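Local coordinates for uncharacterized protein (Enterococcus faecalis, PDB 3CEX) that is of unknown function but belongs to the DinB superfamily of helical-bundle proteins, many of whose members bind a metal ion, at residues L25-M36 and A96-L107. Sequence-based numbering, arbitrary orientation.
Sequences LAQMTVAEANTM and AAKVVVAEKQLL
Residues 25-36 and 96-107 run past one another in opposite directions, with Val30 facing Lys104, Asn34 facing Val100 and Met36 facing Ala97 in CA register. In the middle, the amide of Asn34 pairs with the backbone of Val101 on both sides of its CA. Asn34 ND2 donates to Val101 O at 3.0 Å along an almost straight N-H line (179°), coming in flat with the Val101 carbonyl onto one of its oxygen lone pairs. Asn34 OD1 in turn takes Val101 N at 3.1 Å, with the N-H donor tilted out of the plane of the Asn34 side-chain carbonyl, and also bonds Thr45 OG1, so three bonds hold the amide's rotation. Val100 lies across it, CB 3.7 Å from Asn34 CG. Beside this pair, Val30 CG2 packs on Val101 CG2, while Phe78 of helix 74-78 touches Val101 from outside the contact.

In this DinB-like helical bundle, the contact ties the link after helix 8-25, with its short helix 30-33 begun by a Thr29-Glu32 capping box, to the partly extended link that leads into helix 104-124. Near the start of that helix, Lys104 slides along Leu25, CD 3.7 Å from Leu25 CG, and bends at chi3 (-62°) to bring its amine to two carbonyls. Lys104 NZ meets Met28 O at 2.8 Å nearly head-on, and Leu25 O at 3.1 Å from above the carbonyl plane; Met28 N reaches Leu25 O from the opposite face, closing the turn. Leu107 CD1 backs Leu25 CD1. Toward the far end, Met36, a selenomethionine, lays SE over Ala96 and Ala97, with Met36 SE 4.1 Å from Ala97 CB.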
ATOM      1  N   LEU A  25      15.689  -1.004   1.087  1.00 29.73           N
ATOM      2  CA  LEU A  25      16.839  -0.426   1.767  1.00 30.36           C
ATOM      3  C   LEU A  25      18.118  -1.254   1.609  1.00 30.14           C
ATOM      4  O   LEU A  25      19.171  -0.692   1.448  1.00 28.95           O
ATOM      5  CB  LEU A  25      16.545  -0.238   3.257  1.00 29.89           C
ATOM      6  CG  LEU A  25      17.508   0.651   4.025  1.00 30.63           C
ATOM      7  CD1 LEU A  25      17.500   2.104   3.492  1.00 29.80           C
ATOM      8  CD2 LEU A  25      17.111   0.593   5.520  1.00 30.63           C
ATOM      9  N   ALA A  26      17.993  -2.575   1.655  1.00 30.29           N
ATOM     10  CA  ALA A  26      19.112  -3.487   1.466  1.00 31.26           C
ATOM     11  C   ALA A  26      19.812  -3.289   0.116  1.00 31.81           C
ATOM     12  O   ALA A  26      20.962  -3.675  -0.017  1.00 32.86           O
ATOM     13  CB  ALA A  26      18.677  -4.995   1.631  1.00 30.69           C
ATOM     14  N   GLN A  27      19.142  -2.712  -0.887  1.00 31.76           N
ATOM     15  CA  GLN A  27      19.790  -2.513  -2.195  1.00 32.19           C
ATOM     16  C   GLN A  27      20.525  -1.196  -2.293  1.00 30.92           C
ATOM     17  O   GLN A  27      21.147  -0.937  -3.319  1.00 31.75           O
ATOM     18  CB  GLN A  27      18.779  -2.624  -3.337  1.00 32.31           C
ATOM     19  CG  GLN A  27      18.100  -3.995  -3.383  1.00 35.02           C
ATOM     20  CD  GLN A  27      17.006  -4.051  -4.416  1.00 35.85           C
ATOM     21  OE1 GLN A  27      17.262  -3.895  -5.632  1.00 41.02           O
ATOM     22  NE2 GLN A  27      15.766  -4.267  -3.952  1.00 39.69           N
HETATM   23  N   MSE A  28      20.488  -0.368  -1.251  1.00 29.30           N
HETATM   24  CA  MSE A  28      20.997   0.992  -1.372  1.00 30.41           C
HETATM   25  C   MSE A  28      22.117   1.282  -0.393  1.00 29.36           C
HETATM   26  O   MSE A  28      22.144   0.726   0.683  1.00 30.72           O
HETATM   27  CB  MSE A  28      19.856   1.996  -1.112  1.00 29.85           C
HETATM   28  CG  MSE A  28      18.664   1.690  -1.979  1.00 31.38           C
HETATM   29 SE   MSE A  28      17.103   2.790  -1.630  0.80 35.37          SE
HETATM   30  CE  MSE A  28      17.460   4.329  -2.846  1.00 27.15           C
ATOM     31  N   THR A  29      23.011   2.183  -0.765  1.00 27.73           N
ATOM     32  CA  THR A  29      23.913   2.825   0.199  1.00 27.85           C
ATOM     33  C   THR A  29      23.102   3.874   0.964  1.00 27.51           C
ATOM     34  O   THR A  29      22.001   4.227   0.542  1.00 26.64           O
ATOM     35  CB  THR A  29      25.091   3.527  -0.514  1.00 27.92           C
ATOM     36  OG1 THR A  29      24.573   4.618  -1.299  1.00 27.20           O
ATOM     37  CG2 THR A  29      25.864   2.529  -1.412  1.00 26.36           C
ATOM     38  N   VAL A  30      23.620   4.344   2.097  1.00 27.47           N
ATOM     39  CA  VAL A  30      22.929   5.374   2.862  1.00 27.99           C
ATOM     40  C   VAL A  30      22.826   6.670   2.039  1.00 27.44           C
ATOM     41  O   VAL A  30      21.809   7.332   2.098  1.00 27.23           O
ATOM     42  CB  VAL A  30      23.567   5.633   4.279  1.00 29.13           C
ATOM     43  CG1 VAL A  30      24.947   6.101   4.173  1.00 29.21           C
ATOM     44  CG2 VAL A  30      22.757   6.660   5.067  1.00 29.17           C
ATOM     45  N   ALA A  31      23.853   7.018   1.260  1.00 27.11           N
ATOM     46  CA  ALA A  31      23.787   8.210   0.388  1.00 27.08           C
ATOM     47  C   ALA A  31      22.635   8.121  -0.611  1.00 26.78           C
ATOM     48  O   ALA A  31      21.887   9.091  -0.821  1.00 25.76           O
ATOM     49  CB  ALA A  31      25.136   8.447  -0.342  1.00 27.27           C
ATOM     50  N   GLU A  32      22.451   6.939  -1.181  1.00 26.69           N
ATOM     51  CA  GLU A  32      21.341   6.685  -2.105  1.00 26.78           C
ATOM     52  C   GLU A  32      20.001   6.774  -1.400  1.00 26.36           C
ATOM     53  O   GLU A  32      19.058   7.376  -1.930  1.00 26.50           O
ATOM     54  CB  GLU A  32      21.481   5.314  -2.769  1.00 26.55           C
ATOM     55  CG  GLU A  32      22.497   5.338  -3.933  1.00 27.58           C
ATOM     56  CD  GLU A  32      23.046   3.977  -4.307  1.00 28.77           C
ATOM     57  OE1 GLU A  32      22.662   2.953  -3.675  1.00 28.49           O
ATOM     58  OE2 GLU A  32      23.876   3.935  -5.261  1.00 29.51           O
ATOM     59  N   ALA A  33      19.913   6.165  -0.227  1.00 26.21           N
ATOM     60  CA  ALA A  33      18.686   6.190   0.578  1.00 26.46           C
ATOM     61  C   ALA A  33      18.283   7.613   0.933  1.00 26.59           C
ATOM     62  O   ALA A  33      17.094   7.915   1.025  1.00 26.68           O
ATOM     63  CB  ALA A  33      18.878   5.385   1.866  1.00 25.77           C
ATOM     64  N   ASN A  34      19.275   8.466   1.187  1.00 26.30           N
ATOM     65  CA  ASN A  34      19.041   9.882   1.509  1.00 27.05           C
ATOM     66  C   ASN A  34      18.680  10.763   0.304  1.00 27.43           C
ATOM     67  O   ASN A  34      18.421  11.947   0.465  1.00 27.12           O
ATOM     68  CB  ASN A  34      20.312  10.472   2.150  1.00 27.04           C
ATOM     69  CG  ASN A  34      20.534   9.996   3.565  1.00 26.59           C
ATOM     70  OD1 ASN A  34      19.597   9.606   4.247  1.00 26.38           O
ATOM     71  ND2 ASN A  34      21.769  10.071   4.023  1.00 25.19           N
ATOM     72  N   THR A  35      18.720  10.208  -0.904  1.00 27.83           N
ATOM     73  CA  THR A  35      18.586  11.000  -2.105  1.00 28.30           C
ATOM     74  C   THR A  35      17.135  11.188  -2.489  1.00 30.46           C
ATOM     75  O   THR A  35      16.396  10.201  -2.702  1.00 28.41           O
ATOM     76  CB  THR A  35      19.335  10.366  -3.269  1.00 28.35           C
ATOM     77  OG1 THR A  35      20.729  10.352  -2.943  1.00 29.20           O
ATOM     78  CG2 THR A  35      19.120  11.166  -4.589  1.00 27.32           C
HETATM   79  N   MSE A  36      16.720  12.452  -2.613  1.00 32.02           N
HETATM   80  CA  MSE A  36      15.356  12.696  -3.097  1.00 35.70           C
HETATM   81  C   MSE A  36      15.415  13.082  -4.562  1.00 35.14           C
HETATM   82  O   MSE A  36      16.060  14.073  -4.916  1.00 35.08           O
HETATM   83  CB  MSE A  36      14.547  13.618  -2.158  1.00 35.13           C
HETATM   84  CG  MSE A  36      14.698  15.061  -2.238  1.00 39.65           C
HETATM   85 SE   MSE A  36      13.343  15.858  -1.013  0.80 44.88          SE
HETATM   86  CE  MSE A  36      11.762  15.909  -2.140  1.00 40.88           C
ATOM     87  N   ALA A  96      11.715  18.295   3.749  1.00 31.34           N
ATOM     88  CA  ALA A  96      11.824  16.855   3.482  1.00 31.26           C
ATOM     89  C   ALA A  96      13.265  16.434   3.156  1.00 30.28           C
ATOM     90  O   ALA A  96      13.682  15.362   3.539  1.00 30.33           O
ATOM     91  CB  ALA A  96      10.843  16.420   2.343  1.00 29.94           C
ATOM     92  N   ALA A  97      14.011  17.269   2.432  1.00 30.76           N
ATOM     93  CA  ALA A  97      15.418  16.993   2.124  1.00 31.11           C
ATOM     94  C   ALA A  97      16.303  16.939   3.367  1.00 31.26           C
ATOM     95  O   ALA A  97      17.414  16.452   3.296  1.00 32.18           O
ATOM     96  CB  ALA A  97      15.968  18.049   1.160  1.00 30.94           C
ATOM     97  N   LYS A  98      15.819  17.462   4.491  1.00 30.74           N
ATOM     98  CA  LYS A  98      16.561  17.445   5.730  1.00 30.94           C
ATOM     99  C   LYS A  98      16.362  16.148   6.506  1.00 30.37           C
ATOM    100  O   LYS A  98      17.017  15.940   7.532  1.00 29.76           O
ATOM    101  CB  LYS A  98      16.162  18.633   6.614  1.00 30.70           C
ATOM    102  CG  LYS A  98      16.628  19.967   6.053  1.00 31.91           C
ATOM    103  CD  LYS A  98      16.454  21.070   7.082  1.00 33.25           C
ATOM    104  CE  LYS A  98      16.089  22.427   6.469  1.00 36.14           C
ATOM    105  NZ  LYS A  98      17.145  23.420   6.657  1.00 38.44           N
ATOM    106  N   VAL A  99      15.454  15.287   6.048  1.00 29.39           N
ATOM    107  CA  VAL A  99      15.311  13.997   6.698  1.00 28.63           C
ATOM    108  C   VAL A  99      16.329  13.063   6.041  1.00 28.73           C
ATOM    109  O   VAL A  99      16.086  12.489   4.984  1.00 27.87           O
ATOM    110  CB  VAL A  99      13.891  13.452   6.637  1.00 28.29           C
ATOM    111  CG1 VAL A  99      13.845  12.073   7.326  1.00 28.11           C
ATOM    112  CG2 VAL A  99      12.885  14.454   7.298  1.00 26.42           C
ATOM    113  N   VAL A 100      17.506  12.993   6.660  1.00 29.43           N
ATOM    114  CA  VAL A 100      18.614  12.178   6.199  1.00 29.02           C
ATOM    115  C   VAL A 100      19.220  11.496   7.423  1.00 29.65           C
ATOM    116  O   VAL A 100      19.094  12.005   8.536  1.00 29.49           O
ATOM    117  CB  VAL A 100      19.694  13.018   5.441  1.00 29.49           C
ATOM    118  CG1 VAL A 100      19.104  13.594   4.165  1.00 28.39           C
ATOM    119  CG2 VAL A 100      20.290  14.145   6.335  1.00 29.57           C
ATOM    120  N   VAL A 101      19.853  10.341   7.214  1.00 29.37           N
ATOM    121  CA  VAL A 101      20.471   9.589   8.309  1.00 29.32           C
ATOM    122  C   VAL A 101      21.942   9.297   8.014  1.00 29.26           C
ATOM    123  O   VAL A 101      22.370   9.230   6.845  1.00 28.45           O
ATOM    124  CB  VAL A 101      19.746   8.242   8.583  1.00 29.71           C
ATOM    125  CG1 VAL A 101      18.353   8.464   9.186  1.00 29.81           C
ATOM    126  CG2 VAL A 101      19.671   7.398   7.305  1.00 28.82           C
ATOM    127  N   ALA A 102      22.709   9.096   9.088  1.00 29.30           N
ATOM    128  CA  ALA A 102      24.128   8.747   8.977  1.00 29.09           C
ATOM    129  C   ALA A 102      24.341   7.275   8.587  1.00 28.94           C
ATOM    130  O   ALA A 102      25.305   6.953   7.888  1.00 28.63           O
ATOM    131  CB  ALA A 102      24.858   9.085  10.289  1.00 28.10           C
ATOM    132  N   GLU A 103      23.453   6.391   9.045  1.00 28.89           N
ATOM    133  CA  GLU A 103      23.527   4.966   8.734  1.00 29.08           C
ATOM    134  C   GLU A 103      22.139   4.359   8.544  1.00 29.23           C
ATOM    135  O   GLU A 103      21.190   4.724   9.249  1.00 28.75           O
ATOM    136  CB  GLU A 103      24.253   4.189   9.839  1.00 28.74           C
ATOM    137  CG  GLU A 103      25.668   4.637  10.144  1.00 31.15           C
ATOM    138  CD  GLU A 103      26.709   4.186   9.118  1.00 32.70           C
ATOM    139  OE1 GLU A 103      26.373   3.431   8.169  1.00 34.55           O
ATOM    140  OE2 GLU A 103      27.888   4.576   9.294  1.00 35.85           O
ATOM    141  N   LYS A 104      22.034   3.403   7.615  1.00 29.39           N
ATOM    142  CA  LYS A 104      20.754   2.745   7.290  1.00 29.95           C
ATOM    143  C   LYS A 104      20.112   2.018   8.488  1.00 29.77           C
ATOM    144  O   LYS A 104      18.902   2.034   8.639  1.00 29.40           O
ATOM    145  CB  LYS A 104      20.941   1.713   6.181  1.00 30.95           C
ATOM    146  CG  LYS A 104      21.204   2.280   4.823  1.00 31.58           C
ATOM    147  CD  LYS A 104      21.147   1.211   3.750  1.00 30.39           C
ATOM    148  CE  LYS A 104      22.173   0.129   3.911  1.00 31.92           C
ATOM    149  NZ  LYS A 104      21.921  -0.919   2.904  1.00 30.62           N
ATOM    150  N   GLN A 105      20.932   1.402   9.329  1.00 29.40           N
ATOM    151  CA  GLN A 105      20.437   0.652  10.493  1.00 29.71           C
ATOM    152  C   GLN A 105      19.439   1.444  11.344  1.00 29.21           C
ATOM    153  O   GLN A 105      18.482   0.871  11.860  1.00 28.28           O
ATOM    154  CB  GLN A 105      21.604   0.139  11.370  1.00 30.66           C
ATOM    155  CG  GLN A 105      21.265  -0.972  12.394  1.00 31.73           C
ATOM    156  CD  GLN A 105      20.667  -2.204  11.712  1.00 36.80           C
ATOM    157  OE1 GLN A 105      21.225  -2.703  10.741  1.00 41.83           O
ATOM    158  NE2 GLN A 105      19.525  -2.673  12.194  1.00 35.91           N
ATOM    159  N   LEU A 106      19.634   2.752  11.474  1.00 29.13           N
ATOM    160  CA  LEU A 106      18.722   3.560  12.285  1.00 29.53           C
ATOM    161  C   LEU A 106      17.281   3.505  11.784  1.00 29.26           C
ATOM    162  O   LEU A 106      16.328   3.423  12.572  1.00 29.87           O
ATOM    163  CB  LEU A 106      19.195   5.014  12.342  1.00 30.04           C
ATOM    164  CG  LEU A 106      18.385   5.931  13.247  1.00 29.45           C
ATOM    165  CD1 LEU A 106      18.342   5.411  14.659  1.00 30.08           C
ATOM    166  CD2 LEU A 106      18.972   7.346  13.197  1.00 30.27           C
ATOM    167  N   LEU A 107      17.132   3.560  10.462  1.00 28.86           N
ATOM    168  CA  LEU A 107      15.823   3.486   9.826  1.00 28.26           C
ATOM    169  C   LEU A 107      15.177   2.142  10.112  1.00 28.30           C
ATOM    170  O   LEU A 107      14.019   2.094  10.439  1.00 27.44           O
ATOM    171  CB  LEU A 107      15.949   3.658   8.307  1.00 28.49           C
ATOM    172  CG  LEU A 107      16.385   5.035   7.766  1.00 26.86           C
ATOM    173  CD1 LEU A 107      16.815   4.942   6.315  1.00 27.10           C
ATOM    174  CD2 LEU A 107      15.297   6.091   7.979  1.00 26.38           C
TER
HETATM  175  O   HOH W   1      17.430  14.377   0.789  1.00 39.87           O